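Local coordinates for Lmo0794 protein (Listeria monocytogenes, PDB 3EW7) that probably binds NAD or NADP through a Rossmann-type domain and may act as an oxidoreductase, though its substrate is unknown, at residues 144-156 against 200-212. The protein carries 3 engineered substitutions. Residues are numbered along the deposited sequence; the frame is centred on the assembly and turned at random.
Sequences HQAEFSWTYISPS and RPNHLNEHFTVAG. Engineered in segment 200-212: His207 (natural residue Arg).
Tyr152 turns the edge of its ring toward the imidazole face of His207, an engineered residue, in an offset edge-to-face pair with planes 87° apart and centroids 5.3 Å apart. With CG anti to the backbone N (chi1 167°), the imidazole of His207 tips across toward strand 150-154, where NE2 meets Ser154 OG near the imidazole plane in a 2.8 Å hydrogen bond. Tyr152 sends its hydroxyl away to Gln137 on helix 131-142, which covers this face. On the other face Ile153 and Phe208 run side by side, CG1 of Ile153 3.9 Å from CZ of Phe208, while CD1 of Ile153 reaches CG2 of Val210; helix 187-199 closes over Ile153 and Val210. The Phe208 ring also receives Thr151 CG2 at its edge and His203 CD2 over its centre. Thr151 OG1 donates to His203 O at 2.7 Å and has a second partner in Arg97. Farther back, the backbone of Asn205 and Glu206, in a type II turn, lies over one face of the Trp150 indole, whose NE1 donates a hydrogen bond to Gln145 O, 3.2 Å away and close to the indole plane, which helps fix the ring's rotation. Between the strands a parallel ladder runs from Tyr152 N to Glu206 O, Phe208 N to Tyr152 O, Ser154 N to Phe208 O and Val210 N to Ser154 O. Strand 207-209, outermost in the parallel Rossmann-type sheet, is thus held by backbone bonds and Ile153-Phe208-Val210 packing, whereas the imidazole contacts with Tyr152 and Ser154 belong to the engineered histidine.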
# COMPACT_ATOMS: atom_id res chain seq x y z
N HIS A 144 -9.52 -15.49 0.80
CA HIS A 144 -8.89 -15.68 -0.49
C HIS A 144 -7.40 -15.96 -0.28
O HIS A 144 -6.56 -15.59 -1.10
CB HIS A 144 -9.08 -14.45 -1.37
CG HIS A 144 -10.51 -14.09 -1.60
ND1 HIS A 144 -11.32 -13.58 -0.62
CD2 HIS A 144 -11.28 -14.18 -2.71
CE1 HIS A 144 -12.53 -13.37 -1.11
NE2 HIS A 144 -12.53 -13.73 -2.38
N GLN A 145 -7.10 -16.62 0.84
CA GLN A 145 -5.74 -16.98 1.22
C GLN A 145 -4.82 -17.29 0.06
O GLN A 145 -3.77 -16.66 -0.10
CB GLN A 145 -5.76 -18.21 2.13
CG GLN A 145 -5.80 -17.90 3.59
CD GLN A 145 -4.51 -17.26 4.07
OE1 GLN A 145 -4.49 -16.52 5.06
NE2 GLN A 145 -3.41 -17.55 3.37
N ALA A 146 -5.21 -18.27 -0.74
CA ALA A 146 -4.40 -18.72 -1.85
C ALA A 146 -4.82 -18.28 -3.23
O ALA A 146 -4.20 -18.67 -4.22
CB ALA A 146 -4.29 -20.25 -1.80
N GLU A 147 -5.86 -17.46 -3.33
CA GLU A 147 -6.34 -17.03 -4.64
C GLU A 147 -5.52 -15.95 -5.36
O GLU A 147 -5.74 -15.69 -6.55
CB GLU A 147 -7.81 -16.64 -4.53
CG GLU A 147 -8.71 -17.86 -4.31
CD GLU A 147 -10.11 -17.51 -3.82
OE1 GLU A 147 -10.82 -16.75 -4.52
OE2 GLU A 147 -10.51 -17.99 -2.74
N PHE A 148 -4.60 -15.30 -4.66
CA PHE A 148 -3.74 -14.31 -5.30
C PHE A 148 -2.56 -13.96 -4.42
O PHE A 148 -2.45 -14.44 -3.29
CB PHE A 148 -4.50 -13.04 -5.70
CG PHE A 148 -4.84 -12.13 -4.56
CD1 PHE A 148 -4.35 -10.83 -4.54
CD2 PHE A 148 -5.69 -12.55 -3.55
CE1 PHE A 148 -4.72 -9.95 -3.52
CE2 PHE A 148 -6.06 -11.68 -2.53
CZ PHE A 148 -5.57 -10.38 -2.52
N SER A 149 -1.67 -13.14 -4.94
CA SER A 149 -0.48 -12.76 -4.21
C SER A 149 -0.65 -11.49 -3.37
O SER A 149 -0.81 -10.39 -3.91
CB SER A 149 0.68 -12.59 -5.18
OG SER A 149 1.89 -12.46 -4.47
N TRP A 150 -0.61 -11.64 -2.05
CA TRP A 150 -0.78 -10.50 -1.15
C TRP A 150 0.07 -10.58 0.11
O TRP A 150 0.57 -11.64 0.48
CB TRP A 150 -2.24 -10.38 -0.73
CG TRP A 150 -2.67 -11.56 0.09
CD1 TRP A 150 -3.07 -12.77 -0.38
CD2 TRP A 150 -2.69 -11.65 1.51
NE1 TRP A 150 -3.34 -13.62 0.67
CE2 TRP A 150 -3.10 -12.95 1.85
CE3 TRP A 150 -2.38 -10.75 2.55
CZ2 TRP A 150 -3.23 -13.39 3.17
CZ3 TRP A 150 -2.51 -11.18 3.86
CH2 TRP A 150 -2.92 -12.49 4.16
N THR A 151 0.22 -9.43 0.77
CA THR A 151 0.94 -9.34 2.04
C THR A 151 0.41 -8.14 2.81
O THR A 151 0.26 -7.05 2.26
CB THR A 151 2.46 -9.14 1.87
OG1 THR A 151 3.04 -10.29 1.25
CG2 THR A 151 3.11 -8.94 3.22
N TYR A 152 0.13 -8.35 4.09
CA TYR A 152 -0.36 -7.26 4.92
C TYR A 152 0.76 -6.94 5.91
O TYR A 152 1.22 -7.82 6.65
CB TYR A 152 -1.61 -7.68 5.68
CG TYR A 152 -2.43 -6.51 6.18
CD1 TYR A 152 -3.55 -6.06 5.48
CD2 TYR A 152 -2.06 -5.82 7.35
CE1 TYR A 152 -4.27 -4.96 5.91
CE2 TYR A 152 -2.78 -4.71 7.79
CZ TYR A 152 -3.88 -4.29 7.07
OH TYR A 152 -4.60 -3.20 7.49
N ILE A 153 1.19 -5.68 5.92
CA ILE A 153 2.26 -5.26 6.82
C ILE A 153 1.83 -4.27 7.90
O ILE A 153 1.14 -3.28 7.62
CB ILE A 153 3.45 -4.65 6.01
CG1 ILE A 153 4.62 -4.37 6.95
CG2 ILE A 153 3.01 -3.38 5.30
CD1 ILE A 153 5.86 -3.88 6.22
N SER A 154 2.24 -4.56 9.14
CA SER A 154 1.94 -3.72 10.29
C SER A 154 3.25 -3.22 10.89
O SER A 154 4.26 -3.92 10.87
CB SER A 154 1.17 -4.51 11.35
OG SER A 154 -0.16 -4.78 10.92
N PRO A 155 3.24 -2.00 11.44
CA PRO A 155 4.42 -1.40 12.05
C PRO A 155 4.68 -1.96 13.43
O PRO A 155 3.76 -2.46 14.09
CB PRO A 155 4.07 0.07 12.09
CG PRO A 155 2.62 0.02 12.40
CD PRO A 155 2.11 -1.05 11.46
N SER A 156 5.92 -1.86 13.88
CA SER A 156 6.28 -2.36 15.20
C SER A 156 5.69 -1.57 16.39
O SER A 156 5.05 -2.18 17.25
CB SER A 156 7.81 -2.43 15.32
OG SER A 156 8.45 -1.26 14.83
N ARG A 200 13.12 -8.63 -0.78
CA ARG A 200 13.43 -9.94 -0.24
C ARG A 200 12.26 -10.51 0.55
O ARG A 200 12.29 -10.58 1.77
CB ARG A 200 14.69 -9.86 0.61
CG ARG A 200 15.99 -9.65 -0.17
CD ARG A 200 17.07 -8.98 0.67
NE ARG A 200 17.43 -7.68 0.10
CZ ARG A 200 16.98 -6.51 0.54
NH1 ARG A 200 16.15 -6.45 1.58
NH2 ARG A 200 17.36 -5.39 -0.07
N PRO A 201 11.22 -10.98 -0.20
CA PRO A 201 10.00 -11.56 0.37
C PRO A 201 10.22 -12.58 1.48
O PRO A 201 10.99 -13.53 1.33
CB PRO A 201 9.33 -12.19 -0.84
CG PRO A 201 9.77 -11.32 -1.95
CD PRO A 201 11.22 -11.12 -1.66
N ASN A 202 9.54 -12.38 2.60
CA ASN A 202 9.64 -13.29 3.72
C ASN A 202 8.25 -13.53 4.25
O ASN A 202 8.03 -14.36 5.14
CB ASN A 202 10.50 -12.71 4.84
CG ASN A 202 11.89 -13.33 4.90
OD1 ASN A 202 12.53 -13.31 5.96
ND2 ASN A 202 12.36 -13.86 3.77
N HIS A 203 7.29 -12.80 3.70
CA HIS A 203 5.92 -12.91 4.15
C HIS A 203 4.94 -12.92 2.99
O HIS A 203 3.99 -12.13 2.97
CB HIS A 203 5.61 -11.77 5.11
CG HIS A 203 6.62 -11.66 6.21
ND1 HIS A 203 6.51 -12.37 7.39
CD2 HIS A 203 7.79 -10.99 6.28
CE1 HIS A 203 7.58 -12.14 8.13
NE2 HIS A 203 8.37 -11.31 7.48
N LEU A 204 5.17 -13.81 2.04
CA LEU A 204 4.29 -13.94 0.89
C LEU A 204 2.97 -14.54 1.36
O LEU A 204 2.94 -15.56 2.04
CB LEU A 204 4.92 -14.84 -0.18
CG LEU A 204 6.11 -14.29 -0.96
CD1 LEU A 204 6.57 -15.30 -1.98
CD2 LEU A 204 5.72 -12.99 -1.65
N ASN A 205 1.88 -13.87 1.01
CA ASN A 205 0.55 -14.33 1.37
C ASN A 205 0.22 -14.49 2.84
O ASN A 205 -0.46 -15.44 3.23
CB ASN A 205 0.23 -15.62 0.63
CG ASN A 205 -0.31 -15.34 -0.75
OD1 ASN A 205 -1.35 -15.87 -1.13
ND2 ASN A 205 0.38 -14.49 -1.50
N GLU A 206 0.69 -13.56 3.66
CA GLU A 206 0.40 -13.57 5.09
C GLU A 206 0.56 -12.17 5.67
O GLU A 206 1.14 -11.27 5.05
CB GLU A 206 1.30 -14.56 5.83
CG GLU A 206 2.80 -14.27 5.77
CD GLU A 206 3.62 -15.25 6.62
OE1 GLU A 206 3.33 -16.46 6.56
OE2 GLU A 206 4.56 -14.81 7.33
N HIS A 207 -0.01 -11.98 6.86
CA HIS A 207 0.07 -10.71 7.56
C HIS A 207 1.28 -10.83 8.47
O HIS A 207 1.62 -11.93 8.89
CB HIS A 207 -1.18 -10.49 8.40
CG HIS A 207 -1.06 -9.37 9.39
ND1 HIS A 207 -1.61 -9.43 10.65
CD2 HIS A 207 -0.43 -8.17 9.31
CE1 HIS A 207 -1.32 -8.32 11.31
NE2 HIS A 207 -0.60 -7.54 10.52
N PHE A 208 1.93 -9.71 8.76
CA PHE A 208 3.07 -9.74 9.67
C PHE A 208 3.40 -8.34 10.17
O PHE A 208 3.21 -7.34 9.46
CB PHE A 208 4.30 -10.37 9.00
CG PHE A 208 5.13 -9.41 8.21
CD1 PHE A 208 6.35 -8.96 8.72
CD2 PHE A 208 4.71 -8.97 6.97
CE1 PHE A 208 7.14 -8.08 7.99
CE2 PHE A 208 5.49 -8.09 6.23
CZ PHE A 208 6.71 -7.64 6.74
N THR A 209 3.88 -8.27 11.40
CA THR A 209 4.22 -7.01 12.04
C THR A 209 5.73 -6.87 11.99
O THR A 209 6.45 -7.84 12.16
CB THR A 209 3.78 -7.00 13.52
OG1 THR A 209 2.44 -7.47 13.64
CG2 THR A 209 3.86 -5.60 14.07
N VAL A 210 6.22 -5.66 11.75
CA VAL A 210 7.66 -5.44 11.70
C VAL A 210 8.28 -5.78 13.05
O VAL A 210 7.64 -5.63 14.09
CB VAL A 210 7.97 -3.99 11.32
CG1 VAL A 210 9.46 -3.81 11.19
CG2 VAL A 210 7.27 -3.65 10.01
N ALA A 211 9.53 -6.23 13.04
CA ALA A 211 10.20 -6.67 14.28
C ALA A 211 11.27 -5.77 14.90
O ALA A 211 11.07 -4.56 15.11
CB ALA A 211 10.78 -8.07 14.06
N GLY A 212 12.40 -6.40 15.22
CA GLY A 212 13.55 -5.73 15.82
C GLY A 212 13.24 -4.84 17.01
O GLY A 212 13.94 -3.82 17.18